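Local coordinates for protein beta-glucosidase (Chaetomella raphigera, PDB 6JXG) that probably hydrolyses terminal, non-reducing beta-D-glucosyl residues with release of beta-D-glucose, as a secreted family 3 glycoside hydrolase of the cellulose degradation pathway, at residues A[21-26]-A[266-271]; A[58-63]-A[108-113]; A[395-400]-A[411-416]; A[675-680]-A[686-691]. All blocks are in the same frame, centred on the assembly; numbering follows the deposited sequence.

Contact 1 of 4, residues A[21-26]-A[266-271]. With NAG (2-acetamido-2-deoxy-beta-D-glucopyranose), chain C.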
loop_
_atom_site.group_PDB
_atom_site.type_symbol
_atom_site.label_atom_id
_atom_site.label_comp_id
_atom_site.label_asym_id
_atom_site.label_seq_id
_atom_site.Cartn_x
_atom_site.Cartn_y
_atom_site.Cartn_z
ATOM N N SER A 21 3.901 -23.910 -30.634
ATOM C CA SER A 21 5.208 -23.794 -31.264
ATOM C C SER A 21 6.123 -22.911 -30.446
ATOM O O SER A 21 5.687 -22.240 -29.551
ATOM C CB SER A 21 5.046 -23.185 -32.614
ATOM O OG SER A 21 4.706 -21.809 -32.446
ATOM N N ASN A 22 7.400 -22.863 -30.817
ATOM C CA ASN A 22 8.314 -21.952 -30.140
ATOM C C ASN A 22 7.996 -20.512 -30.440
ATOM O O ASN A 22 8.105 -19.675 -29.565
ATOM C CB ASN A 22 9.769 -22.244 -30.490
ATOM C CG ASN A 22 10.473 -22.988 -29.399
ATOM O OD1 ASN A 22 9.857 -23.532 -28.466
ATOM N ND2 ASN A 22 11.760 -23.018 -29.501
ATOM N N THR A 23 7.526 -20.210 -31.644
ATOM C CA THR A 23 7.079 -18.854 -31.892
ATOM C C THR A 23 5.827 -18.519 -31.065
ATOM O O THR A 23 5.693 -17.373 -30.591
ATOM C CB THR A 23 6.923 -18.514 -33.400
ATOM O OG1 THR A 23 5.833 -19.241 -33.913
ATOM C CG2 THR A 23 8.135 -18.894 -34.220
ATOM N N ASP A 24 4.903 -19.467 -30.877
ATOM C CA ASP A 24 3.754 -19.220 -29.943
ATOM C C ASP A 24 4.262 -18.883 -28.521
ATOM O O ASP A 24 3.826 -17.915 -27.888
ATOM C CB ASP A 24 2.830 -20.399 -29.794
ATOM C CG ASP A 24 2.133 -20.845 -31.104
ATOM O OD1 ASP A 24 1.859 -20.004 -31.958
ATOM O OD2 ASP A 24 1.904 -22.073 -31.239
ATOM N N LYS A 25 5.195 -19.706 -28.054
ATOM C CA LYS A 25 5.803 -19.567 -26.696
ATOM C C LYS A 25 6.476 -18.222 -26.542
ATOM O O LYS A 25 6.237 -17.519 -25.573
ATOM C CB LYS A 25 6.787 -20.701 -26.438
ATOM C CG LYS A 25 6.066 -22.038 -26.327
ATOM C CD LYS A 25 7.036 -23.201 -26.186
ATOM C CE LYS A 25 6.259 -24.477 -26.318
ATOM N NZ LYS A 25 7.161 -25.562 -26.024
ATOM N N ALA A 26 7.271 -17.846 -27.528
ATOM C CA ALA A 26 7.921 -16.535 -27.502
ATOM C C ALA A 26 6.924 -15.392 -27.435
ATOM O O ALA A 26 7.144 -14.407 -26.754
ATOM C CB ALA A 26 8.897 -16.379 -28.676
ATOM N N ASN A 266 14.875 -12.868 -30.627
ATOM C CA ASN A 266 16.110 -12.930 -29.871
ATOM C C ASN A 266 16.183 -14.021 -28.805
ATOM O O ASN A 266 17.201 -14.648 -28.677
ATOM C CB ASN A 266 16.419 -11.606 -29.212
ATOM C CG ASN A 266 17.320 -10.746 -30.044
ATOM O OD1 ASN A 266 18.248 -11.236 -30.661
ATOM N ND2 ASN A 266 17.034 -9.465 -30.096
ATOM N N LEU A 267 15.107 -14.285 -28.067
ATOM C CA LEU A 267 15.097 -15.383 -27.093
ATOM C C LEU A 267 15.193 -16.746 -27.791
ATOM O O LEU A 267 15.925 -17.655 -27.312
ATOM C CB LEU A 267 13.834 -15.301 -26.205
ATOM C CG LEU A 267 13.631 -16.357 -25.120
ATOM C CD1 LEU A 267 14.770 -16.478 -24.129
ATOM C CD2 LEU A 267 12.325 -16.073 -24.357
ATOM N N LEU A 268 14.472 -16.903 -28.901
ATOM C CA LEU A 268 14.573 -18.164 -29.719
ATOM C C LEU A 268 15.998 -18.380 -30.228
ATOM O O LEU A 268 16.473 -19.503 -30.239
ATOM C CB LEU A 268 13.550 -18.148 -30.856
ATOM C CG LEU A 268 12.094 -17.995 -30.436
ATOM C CD1 LEU A 268 11.103 -18.172 -31.570
ATOM C CD2 LEU A 268 11.794 -18.933 -29.282
ATOM N N ALA A 269 16.666 -17.305 -30.617
ATOM C CA ALA A 269 18.067 -17.349 -30.974
ATOM C C ALA A 269 18.946 -17.831 -29.805
ATOM O O ALA A 269 19.860 -18.593 -29.999
ATOM C CB ALA A 269 18.513 -15.958 -31.455
ATOM N N ALA A 270 18.680 -17.353 -28.584
ATOM C CA ALA A 270 19.464 -17.728 -27.418
ATOM C C ALA A 270 19.268 -19.239 -27.147
ATOM O O ALA A 270 20.128 -19.911 -26.638
ATOM C CB ALA A 270 19.008 -16.939 -26.206
ATOM N N ILE A 271 18.086 -19.746 -27.445
ATOM C CA ILE A 271 17.839 -21.148 -27.221
ATOM C C ILE A 271 18.605 -21.943 -28.284
ATOM O O ILE A 271 19.278 -22.942 -27.948
ATOM C CB ILE A 271 16.336 -21.518 -27.287
ATOM C CG1 ILE A 271 15.561 -20.816 -26.141
ATOM C CG2 ILE A 271 16.212 -23.042 -27.137
ATOM C CD1 ILE A 271 14.068 -20.971 -26.131
HETATM C C1 NAG C . 22.972 -16.174 -28.497
HETATM C C2 NAG C . 24.298 -15.385 -28.697
HETATM C C3 NAG C . 24.205 -14.040 -28.020
HETATM C C4 NAG C . 22.899 -13.333 -28.347
HETATM C C5 NAG C . 21.672 -14.247 -28.137
HETATM C C6 NAG C . 20.308 -13.608 -28.545
HETATM C C7 NAG C . 26.247 -16.826 -28.893
HETATM C C8 NAG C . 27.434 -17.476 -28.199
HETATM N N2 NAG C . 25.478 -16.035 -28.141
HETATM O O3 NAG C . 25.314 -13.203 -28.357
HETATM O O4 NAG C . 22.916 -12.188 -27.515
HETATM O O5 NAG C . 21.832 -15.428 -28.907
HETATM O O6 NAG C . 20.435 -13.090 -29.839
HETATM O O7 NAG C . 25.952 -17.055 -30.078
#
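Leu268 reaches out from helix 265-272 and sets its two methyls on the first turn of helix 22-29. CD2 meets Ala26 CB at 3.9 Å and lies 3.8 Å from Asn22 O, which already accepts the helix hydrogen bond of Ala26 N. CD1 touches Thr23 CG2 at 4.0 Å, the two side chains crossing at about a right angle. The leucine CG lies beside its own backbone N (chi1 -58°), and the next bond is extended, which carries the branch to the other helix. Asn22 lies antiparallel alongside Leu268, its CB 4.1 Å from CD2; its OD1 is hydrogen-bonded to Gln278. The receiving turn starts with a capping box: Asp24 N donates to Ser21 OG and Ser21 N to Asp24 OD2, both at 2.8 Å. The contact packs helix 22-29 on helix 265-272 of the family 3 N-terminal domain, the short segments at 125° with axes 10.2 Å apart. Shortening Leu268 to an alanine is likely to open a gap over Ala26 and leave Thr23 CG2 without this apolar neighbour. On the far side, Asn266 OD1 accepts a 3.0 Å hydrogen bond from O6 of the glycan's N-acetylglucosamine, and Ala269 and Ala270 lie against the sugar.

Contact 2 of 4, residues A[58-63]-A[108-113]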
loop_
_atom_site.group_PDB
_atom_site.type_symbol
_atom_site.label_atom_id
_atom_site.label_comp_id
_atom_site.label_asym_id
_atom_site.label_seq_id
_atom_site.Cartn_x
_atom_site.Cartn_y
_atom_site.Cartn_z
ATOM N N ASP A 58 -2.333 -0.918 -15.293
ATOM C CA ASP A 58 -2.180 -0.177 -13.999
ATOM C C ASP A 58 -3.599 0.217 -13.475
ATOM O O ASP A 58 -4.614 0.203 -14.233
ATOM C CB ASP A 58 -1.385 1.094 -14.207
ATOM C CG ASP A 58 0.101 0.882 -14.373
ATOM O OD1 ASP A 58 0.606 0.038 -13.639
ATOM O OD2 ASP A 58 0.736 1.567 -15.233
ATOM N N GLY A 59 -3.743 0.521 -12.201
ATOM C CA GLY A 59 -2.683 0.437 -11.212
ATOM C C GLY A 59 -3.309 -0.006 -9.909
ATOM O O GLY A 59 -4.417 -0.515 -9.894
ATOM N N PRO A 60 -2.598 0.184 -8.784
ATOM C CA PRO A 60 -3.066 -0.358 -7.492
ATOM C C PRO A 60 -4.352 0.198 -6.903
ATOM O O PRO A 60 -4.996 -0.528 -6.125
ATOM C CB PRO A 60 -1.817 -0.143 -6.543
ATOM C CG PRO A 60 -0.656 0.024 -7.521
ATOM C CD PRO A 60 -1.218 0.690 -8.718
ATOM N N LEU A 61 -4.769 1.431 -7.256
ATOM C CA LEU A 61 -5.904 2.053 -6.594
ATOM C C LEU A 61 -7.061 2.296 -7.542
ATOM O O LEU A 61 -8.024 2.969 -7.188
ATOM C CB LEU A 61 -5.477 3.361 -5.930
ATOM C CG LEU A 61 -4.854 4.462 -6.764
ATOM C CD1 LEU A 61 -5.755 5.057 -7.853
ATOM C CD2 LEU A 61 -4.338 5.606 -5.912
ATOM N N GLY A 62 -6.949 1.776 -8.746
ATOM C CA GLY A 62 -7.986 1.951 -9.746
ATOM C C GLY A 62 -7.431 1.744 -11.132
ATOM O O GLY A 62 -6.188 1.769 -11.348
ATOM N N ILE A 63 -8.350 1.625 -12.097
ATOM C CA ILE A 63 -7.922 1.335 -13.479
ATOM C C ILE A 63 -7.353 2.614 -14.057
ATOM O O ILE A 63 -8.038 3.691 -14.036
ATOM C CB ILE A 63 -9.102 0.932 -14.362
ATOM C CG1 ILE A 63 -9.997 -0.118 -13.695
ATOM C CG2 ILE A 63 -8.570 0.476 -15.733
ATOM C CD1 ILE A 63 -9.284 -1.349 -13.182
ATOM N N GLY A 108 -1.164 -4.397 -9.292
ATOM C CA GLY A 108 -1.013 -4.087 -7.858
ATOM C C GLY A 108 -1.469 -5.336 -7.074
ATOM O O GLY A 108 -1.994 -6.306 -7.658
ATOM N N PRO A 109 -1.364 -5.309 -5.754
ATOM C CA PRO A 109 -0.987 -4.217 -4.934
ATOM C C PRO A 109 0.552 -4.113 -4.703
ATOM O O PRO A 109 1.317 -4.829 -5.263
ATOM C CB PRO A 109 -1.715 -4.481 -3.633
ATOM C CG PRO A 109 -1.715 -6.011 -3.499
ATOM C CD PRO A 109 -1.706 -6.495 -4.955
ATOM N N VAL A 110 0.937 -3.105 -3.927
ATOM C CA VAL A 110 2.327 -2.733 -3.760
ATOM C C VAL A 110 2.877 -3.140 -2.407
ATOM O O VAL A 110 2.483 -2.584 -1.366
ATOM C CB VAL A 110 2.477 -1.205 -3.984
ATOM C CG1 VAL A 110 3.892 -0.769 -3.662
ATOM C CG2 VAL A 110 2.102 -0.791 -5.425
ATOM N N ALA A 111 3.745 -4.153 -2.421
ATOM C CA ALA A 111 4.542 -4.584 -1.247
ATOM C C ALA A 111 5.927 -3.965 -1.128
ATOM O O ALA A 111 6.581 -4.140 -0.086
ATOM C CB ALA A 111 4.746 -6.077 -1.253
ATOM N N GLY A 112 6.407 -3.344 -2.207
ATOM C CA GLY A 112 7.783 -2.765 -2.307
ATOM C C GLY A 112 7.641 -1.541 -3.222
ATOM O O GLY A 112 7.291 -1.643 -4.401
ATOM N N PRO A 113 7.929 -0.348 -2.713
ATOM C CA PRO A 113 8.492 -0.025 -1.413
ATOM C C PRO A 113 7.513 -0.269 -0.224
ATOM O O PRO A 113 6.251 -0.113 -0.358
ATOM C CB PRO A 113 8.734 1.444 -1.535
ATOM C CG PRO A 113 7.631 1.945 -2.464
ATOM C CD PRO A 113 7.574 0.863 -3.491
#
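Pro60 presses its ring against Gly108 and Val110, and it has more surface buried here than any other residue of the pair of loops. The ring atom CG does most of the touching. It lies 3.6 Å from Val110 CG2 and 4.1 Å from Gly108 CA, while CB approaches the same valine methyl at 4.1 Å. Val110 offers that methyl because CG1 is turned anti to the backbone N (chi1 174°), which places CG2 beside the N and against the proline. Gly108 is the close backbone neighbour, its CA 4.3 Å from Pro60 CA. A side chain on Gly108 would point at the proline, and a CB there would collide with Pro60 CA. The two loops follow strands 55-57 and 105-106, adjacent parallel strands of the N-terminal domain, which belongs to the TIM-barrel clan. The contact therefore ties neighbouring loops at the C-terminal end of the barrel strands, the end where barrels of this kind carry their active sites. Pro60 sits in a type I turn from Gly59 to Gly62, in which Gly59 N donates to Gly62 O, the reverse of the usual turn bond, at 2.9 Å. Cis peptides precede both Gly59 and Pro109 and bend the chain on each side. All the touching residues are buried. Lys155 of strand 151-157 packs on both Pro60 and Val110, and Gly59 O accepts from Gln106 NE2.

Contact 3 of 4, residues A[395-400]-A[411-416]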
loop_
_atom_site.group_PDB
_atom_site.type_symbol
_atom_site.label_atom_id
_atom_site.label_comp_id
_atom_site.label_asym_id
_atom_site.label_seq_id
_atom_site.Cartn_x
_atom_site.Cartn_y
_atom_site.Cartn_z
ATOM N N ALA A 395 -14.529 17.432 -3.069
ATOM C CA ALA A 395 -13.615 18.236 -2.285
ATOM C C ALA A 395 -14.196 18.563 -0.915
ATOM O O ALA A 395 -15.391 18.545 -0.742
ATOM C CB ALA A 395 -13.280 19.513 -3.013
ATOM N N PRO A 396 -13.343 18.918 0.051
ATOM C CA PRO A 396 -13.909 19.235 1.387
ATOM C C PRO A 396 -15.062 20.259 1.341
ATOM O O PRO A 396 -16.096 20.076 1.969
ATOM C CB PRO A 396 -12.716 19.820 2.120
ATOM C CG PRO A 396 -11.554 19.053 1.577
ATOM C CD PRO A 396 -11.883 18.912 0.064
ATOM N N LEU A 397 -14.871 21.358 0.607
ATOM C CA LEU A 397 -15.917 22.389 0.554
ATOM C C LEU A 397 -17.229 21.904 -0.100
ATOM O O LEU A 397 -18.345 22.334 0.297
ATOM C CB LEU A 397 -15.363 23.668 -0.124
ATOM C CG LEU A 397 -16.364 24.826 -0.179
ATOM C CD1 LEU A 397 -16.658 25.251 1.268
ATOM C CD2 LEU A 397 -15.832 25.957 -1.013
ATOM N N ASP A 398 -17.124 20.986 -1.077
ATOM C CA ASP A 398 -18.304 20.344 -1.701
ATOM C C ASP A 398 -19.145 19.707 -0.642
ATOM O O ASP A 398 -20.362 19.784 -0.650
ATOM C CB ASP A 398 -17.866 19.268 -2.748
ATOM C CG ASP A 398 -17.097 19.849 -3.933
ATOM O OD1 ASP A 398 -17.086 21.116 -4.095
ATOM O OD2 ASP A 398 -16.504 19.039 -4.715
ATOM N N ALA A 399 -18.518 18.945 0.264
ATOM C CA ALA A 399 -19.242 18.242 1.325
ATOM C C ALA A 399 -19.655 19.170 2.477
ATOM O O ALA A 399 -20.692 18.996 3.061
ATOM C CB ALA A 399 -18.408 17.123 1.892
ATOM N N ILE A 400 -18.821 20.113 2.834
ATOM C CA ILE A 400 -19.127 20.945 3.987
ATOM C C ILE A 400 -20.274 21.949 3.732
ATOM O O ILE A 400 -21.141 22.112 4.578
ATOM C CB ILE A 400 -17.865 21.698 4.419
ATOM C CG1 ILE A 400 -16.859 20.693 5.023
ATOM C CG2 ILE A 400 -18.199 22.894 5.324
ATOM C CD1 ILE A 400 -15.482 21.298 5.152
ATOM N N LEU A 411 -20.328 30.832 5.868
ATOM C CA LEU A 411 -18.997 30.454 5.396
ATOM C C LEU A 411 -18.212 31.608 4.823
ATOM O O LEU A 411 -18.709 32.335 3.999
ATOM C CB LEU A 411 -19.100 29.336 4.365
ATOM C CG LEU A 411 -19.810 28.048 4.784
ATOM C CD1 LEU A 411 -20.081 27.223 3.551
ATOM C CD2 LEU A 411 -19.006 27.234 5.769
ATOM N N VAL A 412 -16.987 31.767 5.306
ATOM C CA VAL A 412 -16.042 32.707 4.829
ATOM C C VAL A 412 -14.896 32.001 4.064
ATOM O O VAL A 412 -14.005 31.296 4.651
ATOM C CB VAL A 412 -15.443 33.507 6.011
ATOM C CG1 VAL A 412 -14.541 34.623 5.465
ATOM C CG2 VAL A 412 -16.541 34.079 6.885
ATOM N N LEU A 413 -14.887 32.210 2.745
ATOM C CA LEU A 413 -14.037 31.433 1.859
ATOM C C LEU A 413 -12.737 32.128 1.545
ATOM O O LEU A 413 -12.703 33.309 1.137
ATOM C CB LEU A 413 -14.804 31.100 0.591
ATOM C CG LEU A 413 -16.139 30.368 0.754
ATOM C CD1 LEU A 413 -16.747 30.053 -0.593
ATOM C CD2 LEU A 413 -15.923 29.098 1.570
ATOM N N SER A 414 -11.642 31.424 1.782
ATOM C CA SER A 414 -10.363 31.807 1.252
ATOM C C SER A 414 -9.593 30.580 0.646
ATOM O O SER A 414 -8.613 30.123 1.182
ATOM C CB SER A 414 -9.516 32.483 2.315
ATOM O OG SER A 414 -8.410 33.034 1.710
ATOM N N THR A 415 -10.038 30.140 -0.524
ATOM C CA THR A 415 -9.604 28.860 -1.124
ATOM C C THR A 415 -8.383 28.941 -2.030
ATOM O O THR A 415 -8.272 28.236 -3.014
ATOM C CB THR A 415 -10.806 28.265 -1.836
ATOM O OG1 THR A 415 -11.301 29.200 -2.769
ATOM C CG2 THR A 415 -11.899 28.015 -0.875
ATOM N N THR A 416 -7.452 29.815 -1.670
ATOM C CA THR A 416 -6.118 29.879 -2.216
ATOM C C THR A 416 -5.207 29.716 -1.014
ATOM O O THR A 416 -5.669 29.607 0.122
ATOM C CB THR A 416 -5.790 31.212 -2.905
ATOM O OG1 THR A 416 -5.569 32.248 -1.930
ATOM C CG2 THR A 416 -6.838 31.638 -3.790
#
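Leu397 points from the first turn of helix 396-406 to the edge strand 410-414, where Leu413 and Thr415 receive it. Its CB is still well short of the strand, at 5.7 Å from Leu413 CD2. CG lies anti to the backbone N (chi1 -178°) and has come within 4.6 Å of that methyl. The contact itself is made by the two branches. CD1 meets Leu413 CD2 at 3.9 Å, and CD2 comes to 4.1 Å from the same carbon, so one leucine methyl faces the fork of the other leucine. CD2 also lies 4.4 Å from Thr415 CG2, just past the end of the strand. Leu413 leaves the strand with its CB off to the side, but CG turns beside the backbone N (chi1 -56°) and brings the tip closer to the helix. The helix lies in the connection between parallel neighbours 351-355 and 410-414, a beta-alpha-beta crossover in the C-terminal domain of family 3. Leu397 and Leu413 both touch Ile354 on the inner strand of this pair. One turn further along the helix, Ile400 CG2 approaches Leu411 CD2 at 4.4 Å, a looser apolar touch. At the helix start, Asp398 OD2 accepts the N-H of Ala395, the N-cap residue, at 3.0 Å from above the carboxylate plane. Val412 and Ser414 point to the other side, where they touch Ala425 of helix 419-427.

Contact 4 of 4, residues A[675-680]-A[686-691]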
loop_
_atom_site.group_PDB
_atom_site.type_symbol
_atom_site.label_atom_id
_atom_site.label_comp_id
_atom_site.label_asym_id
_atom_site.label_seq_id
_atom_site.Cartn_x
_atom_site.Cartn_y
_atom_site.Cartn_z
ATOM N N LEU A 675 6.062 -15.550 15.508
ATOM C CA LEU A 675 6.855 -15.809 16.693
ATOM C C LEU A 675 8.250 -16.309 16.374
ATOM O O LEU A 675 8.949 -16.800 17.273
ATOM C CB LEU A 675 6.154 -16.841 17.578
ATOM C CG LEU A 675 4.771 -16.422 18.057
ATOM C CD1 LEU A 675 4.069 -17.603 18.688
ATOM C CD2 LEU A 675 4.819 -15.259 19.031
ATOM N N SER A 676 8.723 -16.033 15.161
ATOM C CA SER A 676 10.005 -16.511 14.680
ATOM C C SER A 676 10.922 -15.391 14.281
ATOM O O SER A 676 10.545 -14.173 14.193
ATOM C CB SER A 676 9.793 -17.394 13.444
ATOM O OG SER A 676 9.004 -18.506 13.780
ATOM N N TYR A 677 12.130 -15.788 14.004
ATOM C CA TYR A 677 13.131 -14.879 13.452
ATOM C C TYR A 677 13.941 -15.646 12.441
ATOM O O TYR A 677 14.018 -16.910 12.516
ATOM C CB TYR A 677 14.004 -14.263 14.549
ATOM C CG TYR A 677 14.949 -15.273 15.228
ATOM C CD1 TYR A 677 16.195 -15.572 14.690
ATOM C CD2 TYR A 677 14.533 -15.962 16.333
ATOM C CE1 TYR A 677 17.042 -16.498 15.278
ATOM C CE2 TYR A 677 15.369 -16.894 16.958
ATOM C CZ TYR A 677 16.608 -17.159 16.441
ATOM O OH TYR A 677 17.380 -18.096 17.103
ATOM N N TRP A 678 14.561 -14.917 11.526
ATOM C CA TRP A 678 15.457 -15.501 10.541
ATOM C C TRP A 678 16.902 -15.621 11.069
ATOM O O TRP A 678 17.545 -14.601 11.375
ATOM C CB TRP A 678 15.492 -14.678 9.258
ATOM C CG TRP A 678 16.314 -15.303 8.201
ATOM C CD1 TRP A 678 17.610 -15.021 7.942
ATOM C CD2 TRP A 678 15.941 -16.348 7.249
ATOM N NE1 TRP A 678 18.066 -15.747 6.847
ATOM C CE2 TRP A 678 17.066 -16.577 6.420
ATOM C CE3 TRP A 678 14.766 -17.053 6.982
ATOM C CZ2 TRP A 678 17.081 -17.537 5.402
ATOM C CZ3 TRP A 678 14.762 -17.989 5.951
ATOM C CH2 TRP A 678 15.933 -18.211 5.139
ATOM N N ASP A 679 17.355 -16.870 11.149
ATOM C CA ASP A 679 18.671 -17.237 11.610
ATOM C C ASP A 679 19.595 -17.412 10.406
ATOM O O ASP A 679 19.413 -18.365 9.571
ATOM C CB ASP A 679 18.602 -18.564 12.361
ATOM C CG ASP A 679 19.977 -18.955 12.950
ATOM O OD1 ASP A 679 20.643 -18.096 13.503
ATOM O OD2 ASP A 679 20.401 -20.073 12.728
ATOM N N THR A 680 20.520 -16.478 10.272
ATOM C CA THR A 680 21.389 -16.461 9.127
ATOM C C THR A 680 22.301 -17.657 9.222
ATOM O O THR A 680 22.663 -18.178 8.215
ATOM C CB THR A 680 22.252 -15.186 9.050
ATOM O OG1 THR A 680 23.009 -15.054 10.258
ATOM C CG2 THR A 680 21.401 -13.921 8.879
ATOM N N VAL A 686 13.741 -19.555 12.652
ATOM C CA VAL A 686 13.749 -20.273 13.910
ATOM C C VAL A 686 12.630 -19.754 14.829
ATOM O O VAL A 686 12.419 -18.557 14.939
ATOM C CB VAL A 686 15.133 -20.169 14.566
ATOM C CG1 VAL A 686 15.123 -20.822 15.944
ATOM C CG2 VAL A 686 16.174 -20.921 13.726
ATOM N N THR A 687 11.942 -20.669 15.476
ATOM C CA THR A 687 11.012 -20.336 16.545
ATOM C C THR A 687 11.610 -20.615 17.920
ATOM O O THR A 687 11.788 -21.785 18.249
ATOM C CB THR A 687 9.765 -21.186 16.451
ATOM O OG1 THR A 687 9.345 -21.205 15.083
ATOM C CG2 THR A 687 8.635 -20.596 17.317
ATOM N N PRO A 688 11.877 -19.574 18.715
ATOM C CA PRO A 688 12.491 -19.785 20.036
ATOM C C PRO A 688 11.723 -20.750 20.951
ATOM O O PRO A 688 10.472 -20.903 20.909
ATOM C CB PRO A 688 12.515 -18.388 20.677
ATOM C CG PRO A 688 12.386 -17.426 19.555
ATOM C CD PRO A 688 11.611 -18.151 18.455
ATOM N N THR A 689 12.517 -21.400 21.788
ATOM C CA THR A 689 12.088 -22.569 22.487
ATOM C C THR A 689 12.447 -22.537 24.004
ATOM O O THR A 689 12.368 -23.515 24.715
ATOM C CB THR A 689 12.700 -23.746 21.662
ATOM O OG1 THR A 689 11.861 -24.874 21.776
ATOM C CG2 THR A 689 14.130 -24.058 22.007
ATOM N N SER A 690 12.889 -21.401 24.483
ATOM C CA SER A 690 13.104 -21.186 25.910
ATOM C C SER A 690 12.990 -19.682 26.141
ATOM O O SER A 690 13.191 -18.856 25.243
ATOM C CB SER A 690 14.498 -21.651 26.348
ATOM O OG SER A 690 15.494 -20.879 25.697
ATOM N N GLY A 691 12.705 -19.326 27.368
ATOM C CA GLY A 691 12.402 -17.953 27.648
ATOM C C GLY A 691 10.937 -17.834 27.295
ATOM O O GLY A 691 10.172 -18.833 27.278
#
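Tyr677 and Val686 form an antiparallel hydrogen-bonded pair, with Tyr677 N to Val686 O at 2.9 Å and Val686 N to Tyr677 O at 2.7 Å. This is a bridge of the small hairpin 677-679/684-686 in the fibronectin type III-like domain. The tyrosine ring leaves between its backbone N and carbonyl carbon (chi1 69°) and lies beside Val686. Val686 CB sits over one ring face in a CH-pi contact, 4.2 Å from the centroid and 24° off the normal. Pro688 CG comes to the ring edge, in plane, 4.0 Å from CE2. With a serine in place of the tyrosine, Val686 CB would probably lose the ring face it packs on, and Pro688 CG the ring edge. Val686 CG2 turns the other way, to Asp679 CB at 3.6 Å. Next to the bridge, Thr687 OG1 donates to Ser676 OG at 3.0 Å, and Ser676 OG is also bonded to Arg672 O. Helix 175-182 touches Tyr677 through Arg176 and Glu180, and thus joins the N-terminal domain to this hairpin. Polar grip and apolar cover are combined here, but Leu675 O is buried against Pro688 CD, 3.2 Å away, with no polar partner in the model, which probably costs some stability.

In the fold
The centre of contact 2 is about 7 Å from the centre of the chain, and all its touching residues are buried. The centres of contacts 1, 3 and 4 are about 28 to 36 Å from it; contact 3 is a surface contact, the other two partly buried. Contact 2 and segment 266-271 lie in the N-terminal domain, with contact 2 nested in the loop that contact 1 closes. Contacts 3 and 4 belong to the C-terminal and fibronectin-like domains, on opposite sides of the chain's centre. Leucine methyls carry contact 1 between helices and contact 3 between helix and strand. Contact 2 uses proline, glycine and valine in loops. Contact 4 alone has hydrogen bonds between its two segments.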